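Local coordinates for DisA protein (Sorangium cellulosum, PDB 6CCA) that is a carbon methyltransferase of the disorazol polyketide assembly line that probably adds the two methyl groups of a gem-dimethyl unit to its polyketide substrate, at residues 23-34 with 406-414; 95-104 with 164-172. All blocks are in the same frame, centred on the assembly; numbering follows the deposited sequence.

Contact 1 of 2, residues 23-34 with 406-414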
ATOM      1  N   ALA A  23      17.451   3.552 -25.334  1.00 50.36           N
ATOM      2  CA  ALA A  23      16.568   4.489 -24.536  1.00 45.62           C
ATOM      3  C   ALA A  23      15.603   5.218 -25.443  1.00 38.57           C
ATOM      4  O   ALA A  23      15.960   5.617 -26.508  1.00 41.32           O
ATOM      5  CB  ALA A  23      17.418   5.476 -23.727  1.00 50.92           C
ATOM      6  N   THR A  24      14.372   5.381 -25.013  1.00 32.80           N
ATOM      7  CA  THR A  24      13.313   6.006 -25.801  1.00 31.72           C
ATOM      8  C   THR A  24      13.119   7.369 -25.226  1.00 26.63           C
ATOM      9  O   THR A  24      12.994   7.482 -24.013  1.00 27.46           O
ATOM     10  CB  THR A  24      11.988   5.246 -25.575  1.00 34.67           C
ATOM     11  OG1 THR A  24      12.119   3.960 -26.158  1.00 44.64           O
ATOM     12  CG2 THR A  24      10.778   5.926 -26.239  1.00 35.30           C
ATOM     13  N   VAL A  25      13.149   8.410 -26.047  1.00 24.00           N
ATOM     14  CA  VAL A  25      12.853   9.773 -25.577  1.00 20.62           C
ATOM     15  C   VAL A  25      11.594  10.273 -26.236  1.00 22.12           C
ATOM     16  O   VAL A  25      11.578  10.601 -27.426  1.00 19.66           O
ATOM     17  CB  VAL A  25      14.011  10.730 -25.934  1.00 22.21           C
ATOM     18  CG1 VAL A  25      13.754  12.154 -25.478  1.00 22.96           C
ATOM     19  CG2 VAL A  25      15.320  10.151 -25.398  1.00 22.82           C
ATOM     20  N   HIS A  26      10.536  10.453 -25.447  1.00 20.28           N
ATOM     21  CA  HIS A  26       9.281  10.942 -25.990  1.00 20.38           C
ATOM     22  C   HIS A  26       9.379  12.413 -26.266  1.00 20.33           C
ATOM     23  O   HIS A  26      10.088  13.133 -25.526  1.00 20.55           O
ATOM     24  CB  HIS A  26       8.129  10.747 -25.010  1.00 20.07           C
ATOM     25  CG  HIS A  26       7.924   9.339 -24.552  1.00 22.58           C
ATOM     26  ND1 HIS A  26       7.917   8.265 -25.424  1.00 23.05           N
ATOM     27  CD2 HIS A  26       7.565   8.836 -23.328  1.00 22.99           C
ATOM     28  CE1 HIS A  26       7.660   7.154 -24.738  1.00 25.55           C
ATOM     29  NE2 HIS A  26       7.440   7.475 -23.474  1.00 23.82           N
ATOM     30  N   PRO A  27       8.664  12.903 -27.286  1.00 21.78           N
ATOM     31  CA  PRO A  27       8.588  14.349 -27.509  1.00 22.63           C
ATOM     32  C   PRO A  27       7.793  15.023 -26.441  1.00 23.53           C
ATOM     33  O   PRO A  27       6.878  14.412 -25.837  1.00 19.58           O
ATOM     34  CB  PRO A  27       7.841  14.518 -28.834  1.00 25.20           C
ATOM     35  CG  PRO A  27       7.151  13.216 -29.068  1.00 27.59           C
ATOM     36  CD  PRO A  27       7.857  12.123 -28.249  1.00 25.54           C
ATOM     37  N   GLU A  28       8.098  16.300 -26.192  1.00 19.55           N
ATOM     38  CA  GLU A  28       7.331  17.040 -25.239  1.00 22.64           C
ATOM     39  C   GLU A  28       6.111  17.679 -25.898  1.00 26.46           C
ATOM     40  O   GLU A  28       6.248  18.590 -26.741  1.00 28.81           O
ATOM     41  CB  GLU A  28       8.233  18.105 -24.603  1.00 25.48           C
ATOM     42  CG  GLU A  28       9.471  17.503 -23.970  1.00 28.15           C
ATOM     43  CD  GLU A  28      10.271  18.536 -23.162  1.00 33.15           C
ATOM     44  OE1 GLU A  28      10.938  19.422 -23.754  1.00 25.45           O
ATOM     45  OE2 GLU A  28      10.224  18.449 -21.943  1.00 36.04           O
ATOM     46  N   ARG A  29       4.924  17.228 -25.525  1.00 21.71           N
ATOM     47  CA  ARG A  29       3.730  17.678 -26.150  1.00 22.28           C
ATOM     48  C   ARG A  29       2.986  18.693 -25.329  1.00 24.63           C
ATOM     49  O   ARG A  29       2.078  19.334 -25.815  1.00 25.95           O
ATOM     50  CB  ARG A  29       2.827  16.506 -26.478  1.00 24.79           C
ATOM     51  CG  ARG A  29       3.522  15.430 -27.317  1.00 26.71           C
ATOM     52  CD  ARG A  29       2.563  14.282 -27.602  1.00 29.84           C
ATOM     53  NE  ARG A  29       3.235  13.185 -28.300  1.00 30.58           N
ATOM     54  CZ  ARG A  29       3.423  13.128 -29.614  1.00 33.59           C
ATOM     55  NH1 ARG A  29       3.023  14.124 -30.396  1.00 33.22           N
ATOM     56  NH2 ARG A  29       4.029  12.090 -30.153  1.00 31.22           N
ATOM     57  N   PHE A  30       3.362  18.890 -24.094  1.00 23.82           N
ATOM     58  CA  PHE A  30       2.808  19.987 -23.311  1.00 24.75           C
ATOM     59  C   PHE A  30       3.851  20.366 -22.266  1.00 27.59           C
ATOM     60  O   PHE A  30       4.759  19.609 -22.020  1.00 25.66           O
ATOM     61  CB  PHE A  30       1.452  19.592 -22.667  1.00 23.25           C
ATOM     62  CG  PHE A  30       1.522  18.327 -21.801  1.00 24.75           C
ATOM     63  CD1 PHE A  30       1.825  18.422 -20.437  1.00 25.87           C
ATOM     64  CD2 PHE A  30       1.250  17.051 -22.321  1.00 23.40           C
ATOM     65  CE1 PHE A  30       1.888  17.293 -19.607  1.00 25.90           C
ATOM     66  CE2 PHE A  30       1.289  15.915 -21.480  1.00 24.19           C
ATOM     67  CZ  PHE A  30       1.639  16.049 -20.135  1.00 23.67           C
ATOM     68  N   GLU A  31       3.718  21.544 -21.672  1.00 26.68           N
ATOM     69  CA  GLU A  31       4.670  22.046 -20.684  1.00 31.78           C
ATOM     70  C   GLU A  31       4.585  21.375 -19.303  1.00 25.77           C
ATOM     71  O   GLU A  31       3.539  20.891 -18.929  1.00 26.56           O
ATOM     72  CB  GLU A  31       4.406  23.552 -20.511  1.00 35.85           C
ATOM     73  CG  GLU A  31       4.833  24.307 -21.789  1.00 46.90           C
ATOM     74  CD  GLU A  31       6.354  24.291 -21.991  1.00 53.57           C
ATOM     75  OE1 GLU A  31       7.025  25.162 -21.392  1.00 66.83           O
ATOM     76  OE2 GLU A  31       6.895  23.406 -22.724  1.00 57.81           O
ATOM     77  N   PRO A  32       5.702  21.333 -18.585  1.00 24.50           N
ATOM     78  CA  PRO A  32       5.708  20.774 -17.239  1.00 21.77           C
ATOM     79  C   PRO A  32       4.693  21.519 -16.404  1.00 22.95           C
ATOM     80  O   PRO A  32       4.617  22.760 -16.436  1.00 22.56           O
ATOM     81  CB  PRO A  32       7.135  20.980 -16.759  1.00 22.66           C
ATOM     82  CG  PRO A  32       7.956  21.079 -18.003  1.00 24.17           C
ATOM     83  CD  PRO A  32       7.060  21.702 -19.030  1.00 24.82           C
ATOM     84  N   LEU A  33       3.849  20.783 -15.702  1.00 19.32           N
ATOM     85  CA  LEU A  33       2.852  21.428 -14.843  1.00 19.95           C
ATOM     86  C   LEU A  33       2.850  21.040 -13.354  1.00 18.29           C
ATOM     87  O   LEU A  33       2.049  21.556 -12.585  1.00 19.65           O
ATOM     88  CB  LEU A  33       1.477  21.387 -15.449  1.00 23.73           C
ATOM     89  CG  LEU A  33       0.844  20.008 -15.612  1.00 26.37           C
ATOM     90  CD1 LEU A  33      -0.608  20.032 -15.161  1.00 32.20           C
ATOM     91  CD2 LEU A  33       0.985  19.607 -17.075  1.00 29.76           C
ATOM     92  N   LEU A  34       3.701  20.118 -12.980  1.00 16.71           N
ATOM     93  CA  LEU A  34       3.675  19.661 -11.614  1.00 18.69           C
ATOM     94  C   LEU A  34       4.117  20.707 -10.610  1.00 18.37           C
ATOM     95  O   LEU A  34       3.494  20.876  -9.569  1.00 18.08           O
ATOM     96  CB  LEU A  34       4.497  18.398 -11.453  1.00 17.28           C
ATOM     97  CG  LEU A  34       4.435  17.713 -10.072  1.00 17.65           C
ATOM     98  CD1 LEU A  34       3.028  17.477  -9.640  1.00 19.30           C
ATOM     99  CD2 LEU A  34       5.239  16.421 -10.047  1.00 18.00           C
ATOM    100  N   LEU A 406       3.834  12.529  -5.732  1.00 13.69           N
ATOM    101  CA  LEU A 406       3.662  12.975  -7.128  1.00 15.03           C
ATOM    102  C   LEU A 406       5.024  13.099  -7.797  1.00 16.86           C
ATOM    103  O   LEU A 406       5.994  13.509  -7.159  1.00 16.88           O
ATOM    104  CB  LEU A 406       2.948  14.319  -7.204  1.00 15.83           C
ATOM    105  CG  LEU A 406       1.675  14.446  -6.335  1.00 18.17           C
ATOM    106  CD1 LEU A 406       1.148  15.859  -6.351  1.00 20.22           C
ATOM    107  CD2 LEU A 406       0.624  13.530  -6.805  1.00 19.70           C
ATOM    108  N   ALA A 407       5.116  12.703  -9.053  1.00 15.06           N
ATOM    109  CA  ALA A 407       6.386  12.773  -9.767  1.00 16.10           C
ATOM    110  C   ALA A 407       6.118  13.023 -11.269  1.00 18.46           C
ATOM    111  O   ALA A 407       5.124  12.524 -11.810  1.00 17.52           O
ATOM    112  CB  ALA A 407       7.086  11.476  -9.613  1.00 16.88           C
ATOM    113  N   GLU A 408       6.979  13.831 -11.885  1.00 16.00           N
ATOM    114  CA  GLU A 408       6.830  14.245 -13.296  1.00 17.17           C
ATOM    115  C   GLU A 408       7.866  13.519 -14.122  1.00 16.51           C
ATOM    116  O   GLU A 408       9.091  13.514 -13.846  1.00 16.42           O
ATOM    117  CB  GLU A 408       7.015  15.759 -13.372  1.00 17.53           C
ATOM    118  CG  GLU A 408       7.016  16.375 -14.760  1.00 17.10           C
ATOM    119  CD  GLU A 408       7.201  17.879 -14.647  1.00 17.30           C
ATOM    120  OE1 GLU A 408       8.352  18.267 -14.768  1.00 21.42           O
ATOM    121  OE2 GLU A 408       6.192  18.632 -14.458  1.00 17.86           O
ATOM    122  N   SER A 409       7.405  12.873 -15.162  1.00 16.52           N
ATOM    123  CA  SER A 409       8.306  12.099 -15.977  1.00 15.61           C
ATOM    124  C   SER A 409       9.069  13.026 -16.917  1.00 15.73           C
ATOM    125  O   SER A 409       8.483  13.915 -17.494  1.00 17.22           O
ATOM    126  CB  SER A 409       7.545  11.127 -16.866  1.00 16.66           C
ATOM    127  OG  SER A 409       8.479  10.407 -17.623  1.00 16.85           O
ATOM    128  N   ASP A 410      10.359  12.761 -17.086  1.00 16.94           N
ATOM    129  CA  ASP A 410      11.176  13.514 -18.022  1.00 22.24           C
ATOM    130  C   ASP A 410      11.015  12.986 -19.446  1.00 19.80           C
ATOM    131  O   ASP A 410      11.618  13.519 -20.377  1.00 19.82           O
ATOM    132  CB  ASP A 410      12.648  13.466 -17.608  1.00 22.08           C
ATOM    133  CG  ASP A 410      13.270  12.100 -17.825  1.00 23.49           C
ATOM    134  OD1 ASP A 410      12.520  11.142 -18.107  1.00 21.76           O
ATOM    135  OD2 ASP A 410      14.508  11.986 -17.713  1.00 23.53           O
ATOM    136  N   GLY A 411      10.205  11.942 -19.621  1.00 19.19           N
ATOM    137  CA  GLY A 411      10.007  11.388 -20.965  1.00 19.01           C
ATOM    138  C   GLY A 411      11.104  10.456 -21.481  1.00 20.79           C
ATOM    139  O   GLY A 411      11.038  10.038 -22.660  1.00 22.74           O
ATOM    140  N   VAL A 412      12.053  10.085 -20.626  1.00 23.45           N
ATOM    141  CA  VAL A 412      13.095   9.061 -20.967  1.00 30.40           C
ATOM    142  C   VAL A 412      12.876   7.680 -20.329  1.00 35.21           C
ATOM    143  O   VAL A 412      12.616   7.580 -19.150  1.00 36.43           O
ATOM    144  CB  VAL A 412      14.481   9.512 -20.574  1.00 33.33           C
ATOM    145  CG1 VAL A 412      15.505   8.519 -21.139  1.00 35.81           C
ATOM    146  CG2 VAL A 412      14.742  10.930 -21.051  1.00 31.98           C
ATOM    147  N   SER A 413      12.917   6.622 -21.129  1.00 30.53           N
ATOM    148  CA  SER A 413      12.548   5.279 -20.665  1.00 31.84           C
ATOM    149  C   SER A 413      13.588   4.315 -21.221  1.00 39.12           C
ATOM    150  O   SER A 413      13.848   4.370 -22.447  1.00 30.83           O
ATOM    151  CB  SER A 413      11.168   4.850 -21.234  1.00 33.45           C
ATOM    152  OG  SER A 413      10.751   3.657 -20.594  1.00 43.90           O
ATOM    153  N   ARG A 414      14.154   3.453 -20.363  1.00 39.74           N
ATOM    154  CA  ARG A 414      15.017   2.302 -20.795  1.00 50.88           C
ATOM    155  C   ARG A 414      14.220   1.073 -21.167  1.00 52.21           C
ATOM    156  O   ARG A 414      13.836   0.346 -20.266  1.00 57.65           O
ATOM    157  CB  ARG A 414      16.018   1.912 -19.673  1.00 55.48           C
ATOM    158  CG  ARG A 414      17.061   2.990 -19.398  1.00 61.34           C
ATOM    159  CD  ARG A 414      17.292   3.804 -20.663  1.00 65.32           C
ATOM    160  NE  ARG A 414      18.257   4.872 -20.530  1.00 75.16           N
ATOM    161  CZ  ARG A 414      19.571   4.703 -20.537  1.00 79.76           C
ATOM    162  NH1 ARG A 414      20.113   3.490 -20.628  1.00 82.91           N
ATOM    163  NH2 ARG A 414      20.350   5.765 -20.434  1.00 84.84           N
TER
HETATM  164  O   HOH W   1       3.895  17.986 -15.563  1.00 17.10           O

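Contact 2 of 2, residues 95-104 with 164-172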
ATOM      1  N   LEU A  95       7.140 -25.478  15.192  1.00 39.84           N
ATOM      2  CA  LEU A  95       5.807 -24.829  15.077  1.00 38.52           C
ATOM      3  C   LEU A  95       5.120 -25.153  13.786  1.00 38.20           C
ATOM      4  O   LEU A  95       3.902 -25.046  13.704  1.00 43.30           O
ATOM      5  CB  LEU A  95       5.935 -23.289  15.170  1.00 39.28           C
ATOM      6  CG  LEU A  95       6.309 -22.725  16.535  1.00 39.98           C
ATOM      7  CD1 LEU A  95       6.518 -21.216  16.447  1.00 39.16           C
ATOM      8  CD2 LEU A  95       5.225 -23.059  17.536  1.00 40.57           C
ATOM      9  N   GLY A  96       5.888 -25.508  12.753  1.00 41.80           N
ATOM     10  CA  GLY A  96       5.303 -25.950  11.468  1.00 40.37           C
ATOM     11  C   GLY A  96       5.189 -24.833  10.446  1.00 40.35           C
ATOM     12  O   GLY A  96       4.419 -24.907   9.514  1.00 39.59           O
ATOM     13  N   VAL A  97       5.996 -23.804  10.607  1.00 36.71           N
ATOM     14  CA  VAL A  97       5.887 -22.652   9.752  1.00 39.41           C
ATOM     15  C   VAL A  97       6.161 -23.017   8.308  1.00 43.20           C
ATOM     16  O   VAL A  97       7.108 -23.712   8.005  1.00 44.07           O
ATOM     17  CB  VAL A  97       6.864 -21.578  10.202  1.00 38.23           C
ATOM     18  CG1 VAL A  97       6.903 -20.409   9.215  1.00 38.49           C
ATOM     19  CG2 VAL A  97       6.510 -21.146  11.607  1.00 37.43           C
ATOM     20  N   ALA A  98       5.322 -22.516   7.419  1.00 44.89           N
ATOM     21  CA  ALA A  98       5.386 -22.887   6.038  1.00 42.81           C
ATOM     22  C   ALA A  98       6.595 -22.278   5.446  1.00 41.08           C
ATOM     23  O   ALA A  98       6.946 -21.132   5.751  1.00 34.15           O
ATOM     24  CB  ALA A  98       4.157 -22.393   5.288  1.00 44.05           C
ATOM     25  N   GLY A  99       7.197 -23.017   4.514  1.00 41.05           N
ATOM     26  CA  GLY A  99       8.385 -22.532   3.893  1.00 38.85           C
ATOM     27  C   GLY A  99       8.243 -21.124   3.354  1.00 38.77           C
ATOM     28  O   GLY A  99       9.148 -20.314   3.541  1.00 38.58           O
ATOM     29  N   ARG A 100       7.121 -20.805   2.690  1.00 40.74           N
ATOM     30  CA  ARG A 100       6.998 -19.484   2.067  1.00 40.36           C
ATOM     31  C   ARG A 100       6.968 -18.348   3.132  1.00 41.07           C
ATOM     32  O   ARG A 100       7.153 -17.155   2.789  1.00 39.17           O
ATOM     33  CB  ARG A 100       5.774 -19.390   1.162  1.00 44.19           C
ATOM     34  CG  ARG A 100       4.463 -19.353   1.922  1.00 50.45           C
ATOM     35  CD  ARG A 100       3.300 -18.786   1.118  1.00 52.02           C
ATOM     36  NE  ARG A 100       2.245 -19.775   0.960  1.00 57.86           N
ATOM     37  CZ  ARG A 100       1.286 -19.708   0.037  1.00 66.98           C
ATOM     38  NH1 ARG A 100       1.226 -18.685  -0.824  1.00 68.41           N
ATOM     39  NH2 ARG A 100       0.375 -20.674  -0.035  1.00 68.95           N
ATOM     40  N   PHE A 101       6.739 -18.730   4.389  1.00 35.96           N
ATOM     41  CA  PHE A 101       6.850 -17.825   5.572  1.00 37.92           C
ATOM     42  C   PHE A 101       8.130 -17.808   6.437  1.00 37.58           C
ATOM     43  O   PHE A 101       8.138 -17.284   7.578  1.00 35.64           O
ATOM     44  CB  PHE A 101       5.612 -18.071   6.466  1.00 35.43           C
ATOM     45  CG  PHE A 101       4.325 -17.716   5.788  1.00 33.48           C
ATOM     46  CD1 PHE A 101       4.222 -16.526   5.040  1.00 36.76           C
ATOM     47  CD2 PHE A 101       3.239 -18.543   5.870  1.00 32.63           C
ATOM     48  CE1 PHE A 101       3.042 -16.172   4.415  1.00 38.16           C
ATOM     49  CE2 PHE A 101       2.051 -18.202   5.256  1.00 37.50           C
ATOM     50  CZ  PHE A 101       1.943 -17.009   4.533  1.00 42.13           C
ATOM     51  N   GLY A 102       9.229 -18.316   5.900  1.00 34.58           N
ATOM     52  CA  GLY A 102      10.493 -18.144   6.536  1.00 33.51           C
ATOM     53  C   GLY A 102      10.851 -16.719   6.891  1.00 33.60           C
ATOM     54  O   GLY A 102      11.259 -16.448   8.036  1.00 31.45           O
ATOM     55  N   ARG A 103      10.769 -15.807   5.905  1.00 28.51           N
ATOM     56  CA  ARG A 103      11.169 -14.423   6.114  1.00 29.00           C
ATOM     57  C   ARG A 103      10.057 -13.741   7.008  1.00 25.12           C
ATOM     58  O   ARG A 103      10.398 -12.996   7.902  1.00 26.34           O
ATOM     59  CB  ARG A 103      11.341 -13.645   4.793  1.00 30.97           C
ATOM     60  CG  ARG A 103      12.563 -14.040   3.975  1.00 30.52           C
ATOM     61  CD  ARG A 103      12.572 -13.376   2.608  1.00 33.14           C
ATOM     62  NE  ARG A 103      11.569 -13.991   1.745  1.00 36.56           N
ATOM     63  CZ  ARG A 103      11.247 -13.568   0.525  1.00 37.12           C
ATOM     64  NH1 ARG A 103      11.825 -12.494  -0.002  1.00 39.41           N
ATOM     65  NH2 ARG A 103      10.305 -14.203  -0.133  1.00 31.91           N
ATOM     66  N   LEU A 104       8.789 -14.066   6.817  1.00 26.02           N
ATOM     67  CA  LEU A 104       7.778 -13.492   7.757  1.00 26.73           C
ATOM     68  C   LEU A 104       8.139 -13.891   9.235  1.00 27.75           C
ATOM     69  O   LEU A 104       8.132 -13.095  10.147  1.00 24.62           O
ATOM     70  CB  LEU A 104       6.378 -13.993   7.415  1.00 28.53           C
ATOM     71  CG  LEU A 104       5.224 -13.467   8.326  1.00 26.40           C
ATOM     72  CD1 LEU A 104       5.237 -11.975   8.478  1.00 24.42           C
ATOM     73  CD2 LEU A 104       3.890 -14.007   7.822  1.00 29.83           C
ATOM     74  N   ARG A 164      -7.142 -17.163  13.415  1.00 17.23           N
ATOM     75  CA  ARG A 164      -6.740 -18.259  12.593  1.00 19.05           C
ATOM     76  C   ARG A 164      -5.284 -18.331  12.387  1.00 19.97           C
ATOM     77  O   ARG A 164      -4.794 -19.047  11.451  1.00 21.30           O
ATOM     78  CB  ARG A 164      -7.405 -18.097  11.203  1.00 21.27           C
ATOM     79  CG  ARG A 164      -8.897 -17.927  11.289  1.00 24.24           C
ATOM     80  CD  ARG A 164      -9.569 -19.204  11.653  1.00 29.68           C
ATOM     81  NE  ARG A 164      -9.273 -20.311  10.732  1.00 33.53           N
ATOM     82  CZ  ARG A 164      -9.854 -20.491   9.540  1.00 33.45           C
ATOM     83  NH1 ARG A 164     -10.723 -19.632   9.045  1.00 33.23           N
ATOM     84  NH2 ARG A 164      -9.559 -21.571   8.841  1.00 37.47           N
ATOM     85  N   TYR A 165      -4.521 -17.555  13.169  1.00 19.08           N
ATOM     86  CA  TYR A 165      -3.075 -17.354  12.832  1.00 16.93           C
ATOM     87  C   TYR A 165      -2.232 -18.647  12.799  1.00 19.24           C
ATOM     88  O   TYR A 165      -1.432 -18.838  11.895  1.00 20.07           O
ATOM     89  CB  TYR A 165      -2.390 -16.272  13.733  1.00 17.20           C
ATOM     90  CG  TYR A 165      -1.515 -15.320  12.895  1.00 16.96           C
ATOM     91  CD1 TYR A 165      -0.169 -15.625  12.622  1.00 18.30           C
ATOM     92  CD2 TYR A 165      -2.054 -14.138  12.358  1.00 19.49           C
ATOM     93  CE1 TYR A 165       0.585 -14.785  11.855  1.00 21.43           C
ATOM     94  CE2 TYR A 165      -1.289 -13.261  11.571  1.00 19.65           C
ATOM     95  CZ  TYR A 165       0.029 -13.581  11.338  1.00 22.36           C
ATOM     96  OH  TYR A 165       0.795 -12.748  10.545  1.00 23.53           O
ATOM     97  N   PRO A 166      -2.402 -19.511  13.772  1.00 21.90           N
ATOM     98  CA  PRO A 166      -1.616 -20.773  13.738  1.00 25.96           C
ATOM     99  C   PRO A 166      -1.844 -21.539  12.423  1.00 28.11           C
ATOM    100  O   PRO A 166      -0.867 -21.907  11.779  1.00 33.29           O
ATOM    101  CB  PRO A 166      -2.108 -21.514  14.965  1.00 24.25           C
ATOM    102  CG  PRO A 166      -2.617 -20.407  15.896  1.00 25.92           C
ATOM    103  CD  PRO A 166      -3.217 -19.383  14.977  1.00 21.78           C
ATOM    104  N   GLU A 167      -3.087 -21.690  11.971  1.00 28.58           N
ATOM    105  CA  GLU A 167      -3.348 -22.187  10.605  1.00 27.39           C
ATOM    106  C   GLU A 167      -2.723 -21.416   9.455  1.00 30.66           C
ATOM    107  O   GLU A 167      -2.204 -22.007   8.534  1.00 35.41           O
ATOM    108  CB  GLU A 167      -4.827 -22.303  10.374  1.00 29.76           C
ATOM    109  CG  GLU A 167      -5.503 -23.316  11.300  1.00 32.96           C
ATOM    110  CD  GLU A 167      -6.978 -23.059  11.343  1.00 38.80           C
ATOM    111  OE1 GLU A 167      -7.669 -23.634  10.467  1.00 43.05           O
ATOM    112  OE2 GLU A 167      -7.452 -22.221  12.166  1.00 37.57           O
ATOM    113  N   LEU A 168      -2.776 -20.097   9.503  1.00 26.36           N
ATOM    114  CA  LEU A 168      -2.215 -19.259   8.484  1.00 29.65           C
ATOM    115  C   LEU A 168      -0.720 -19.528   8.349  1.00 33.19           C
ATOM    116  O   LEU A 168      -0.190 -19.717   7.261  1.00 28.91           O
ATOM    117  CB  LEU A 168      -2.476 -17.777   8.817  1.00 27.33           C
ATOM    118  CG  LEU A 168      -3.922 -17.329   8.546  1.00 26.95           C
ATOM    119  CD1 LEU A 168      -4.209 -15.998   9.152  1.00 25.66           C
ATOM    120  CD2 LEU A 168      -4.220 -17.222   7.053  1.00 29.96           C
ATOM    121  N   LEU A 169      -0.044 -19.525   9.483  1.00 30.92           N
ATOM    122  CA  LEU A 169       1.389 -19.527   9.505  1.00 34.29           C
ATOM    123  C   LEU A 169       1.932 -20.895   9.093  1.00 36.88           C
ATOM    124  O   LEU A 169       3.003 -20.962   8.460  1.00 38.51           O
ATOM    125  CB  LEU A 169       1.845 -19.168  10.912  1.00 32.17           C
ATOM    126  CG  LEU A 169       3.151 -18.490  11.159  1.00 34.36           C
ATOM    127  CD1 LEU A 169       3.444 -17.368  10.173  1.00 35.13           C
ATOM    128  CD2 LEU A 169       3.159 -18.036  12.625  1.00 35.64           C
ATOM    129  N   ARG A 170       1.183 -21.947   9.430  1.00 35.10           N
ATOM    130  CA  ARG A 170       1.480 -23.298   9.002  1.00 37.42           C
ATOM    131  C   ARG A 170       1.071 -23.522   7.551  1.00 41.32           C
ATOM    132  O   ARG A 170       1.349 -24.564   7.042  1.00 48.03           O
ATOM    133  CB  ARG A 170       0.760 -24.322   9.873  1.00 32.81           C
ATOM    134  CG  ARG A 170       1.294 -24.409  11.282  1.00 32.51           C
ATOM    135  CD  ARG A 170       0.363 -25.061  12.281  1.00 31.92           C
ATOM    136  NE  ARG A 170       1.103 -25.081  13.555  1.00 36.03           N
ATOM    137  CZ  ARG A 170       0.615 -25.031  14.794  1.00 33.78           C
ATOM    138  NH1 ARG A 170      -0.665 -24.962  15.029  1.00 40.96           N
ATOM    139  NH2 ARG A 170       1.454 -25.046  15.824  1.00 41.01           N
ATOM    140  N   GLY A 171       0.421 -22.555   6.903  1.00 40.85           N
ATOM    141  CA  GLY A 171      -0.047 -22.709   5.516  1.00 44.51           C
ATOM    142  C   GLY A 171      -1.200 -23.691   5.391  1.00 46.19           C
ATOM    143  O   GLY A 171      -1.463 -24.196   4.301  1.00 43.53           O
ATOM    144  N   GLN A 172      -1.883 -23.959   6.506  1.00 46.31           N
ATOM    145  CA  GLN A 172      -2.990 -24.883   6.518  1.00 42.93           C
ATOM    146  C   GLN A 172      -4.292 -24.206   6.083  1.00 45.87           C
ATOM    147  O   GLN A 172      -5.304 -24.871   5.949  1.00 43.61           O
ATOM    148  CB  GLN A 172      -3.258 -25.400   7.901  1.00 42.12           C
ATOM    149  CG  GLN A 172      -2.135 -25.954   8.740  1.00 49.30           C
ATOM    150  CD  GLN A 172      -2.679 -26.330  10.114  1.00 51.63           C
ATOM    151  OE1 GLN A 172      -2.487 -25.641  11.105  1.00 55.69           O
ATOM    152  NE2 GLN A 172      -3.435 -27.392  10.151  1.00 62.09           N
TER

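Contact 1 of 2, residues 23-34 with 406-414
Thr24 and Ser413 form the hydrogen-bonded pair of a two-stranded antiparallel ribbon, 24-25 against 412-413, into which the two chain ends zip. Thr24 N lies 2.8 Å from Ser413 O in a nearly straight bond (175°), and Ser413 N returns a bond to Thr24 O. His26 N adds a third backbone bond just beyond the ribbon, to Gly411 O at 2.9 Å. Gly411 has positive phi (80°), a conformation easily adopted by glycine, and lets its backbone lie close to His26. Ser409 OG accepts from Gly411 N (an ST turn) and Asp410 OD1 from Val412 N (an Asx turn); Asp410 OD1 also forms a salt bridge to Lys323.

Near the end of strand 402-409, Glu408 OE2 accepts a long bond from Leu34 N, 3.3 Å, met nearly along the C-O axis, and a shorter one of 2.6 Å from a water that itself accepts from Leu33 N. Glu408 can bridge because its chain is extended beyond CG, with CG anti to the backbone N (chi1 175°). Its OE1 forms salt bridges to Arg385 and Arg386, which should favour the charged carboxylate in this buried spot.

Thr24 and Ser413 share one ribbon face, where their hydroxyls bond Arg324 and the carbonyl of Gln320, tying the ribbon to helix 315-325. Val25 and Val412 lie on the other face. Ala23 CB sits over one face of the poorly ordered Arg414 guanidinium. Leucines suit the buried end: Leu34 turns its apolar branches to the strand, CD2 against the Ala407-Glu408 backbone and CD1 4.0 Å from Leu406 CB.

Contact 2 of 2, residues 95-104 with 164-172
Arg170 and Leu95 join two helix C-termini, each closed by a Schellman motif with a positive-phi glycine, Gly96 after helix 88-95 and Gly171 after helix 165-169. Among the polar bonds, Arg170 grips one carbonyl oxygen side-on: NE, 2.8 Å from Leu95 O, donates at 167°, while NH2, at 3.2 Å from the same oxygen, makes a more bent bond of 136°. Leu95 O lies in the guanidinium plane. An arginine suits the site because its chain, extended from CG to NE, reaches Leu95 O and offers two N-H groups. The second polar link is backbone to backbone, Ala98 N to Leu169 O at 3.0 Å. Weaker CA-H...O contacts flank it, from Arg170 CA to Gly96 O and from Val97 CA to the same Leu169 oxygen. Tyr165 OH is hydrogen-bonded to the carbonyl of Leu346.

Apolar packing centres on Leu169. Its CD1 meets Leu104 CD2 at 4.1 Å, and its CG faces Val97 CG2. Small residues fit the close backbone approach: Ala98 CB lies 4.1 Å from Gly171 N. The aromatic contact belongs to Phe101, whose ring meets Leu169 O at its edge and comes closest where CE2 lies 3.4 Å from Leu168 O.

Overall arrangement
Contact 1 and contact 2 lie on opposite sides of the chain's centre, their centres about 44 Å apart and their nearest atoms about 24 Å apart. Contact 1 joins the first and last modelled residues, and both segments of contact 2 fall within the chain between them. The two share no helix or strand. One segment of contact 1 includes the end of strand 402-409 of the mixed sheet, whose parallel strands and antiparallel 402-409 are consistent with a class I (Rossmann-like) methyltransferase. Contact 2 belongs to a mainly helical region, joining the turn between helices 88-95 and 102-114 to helix 165-169. One contact thus brings the termini together at the sheet, while the other joins helix ends in the helical part of the chain.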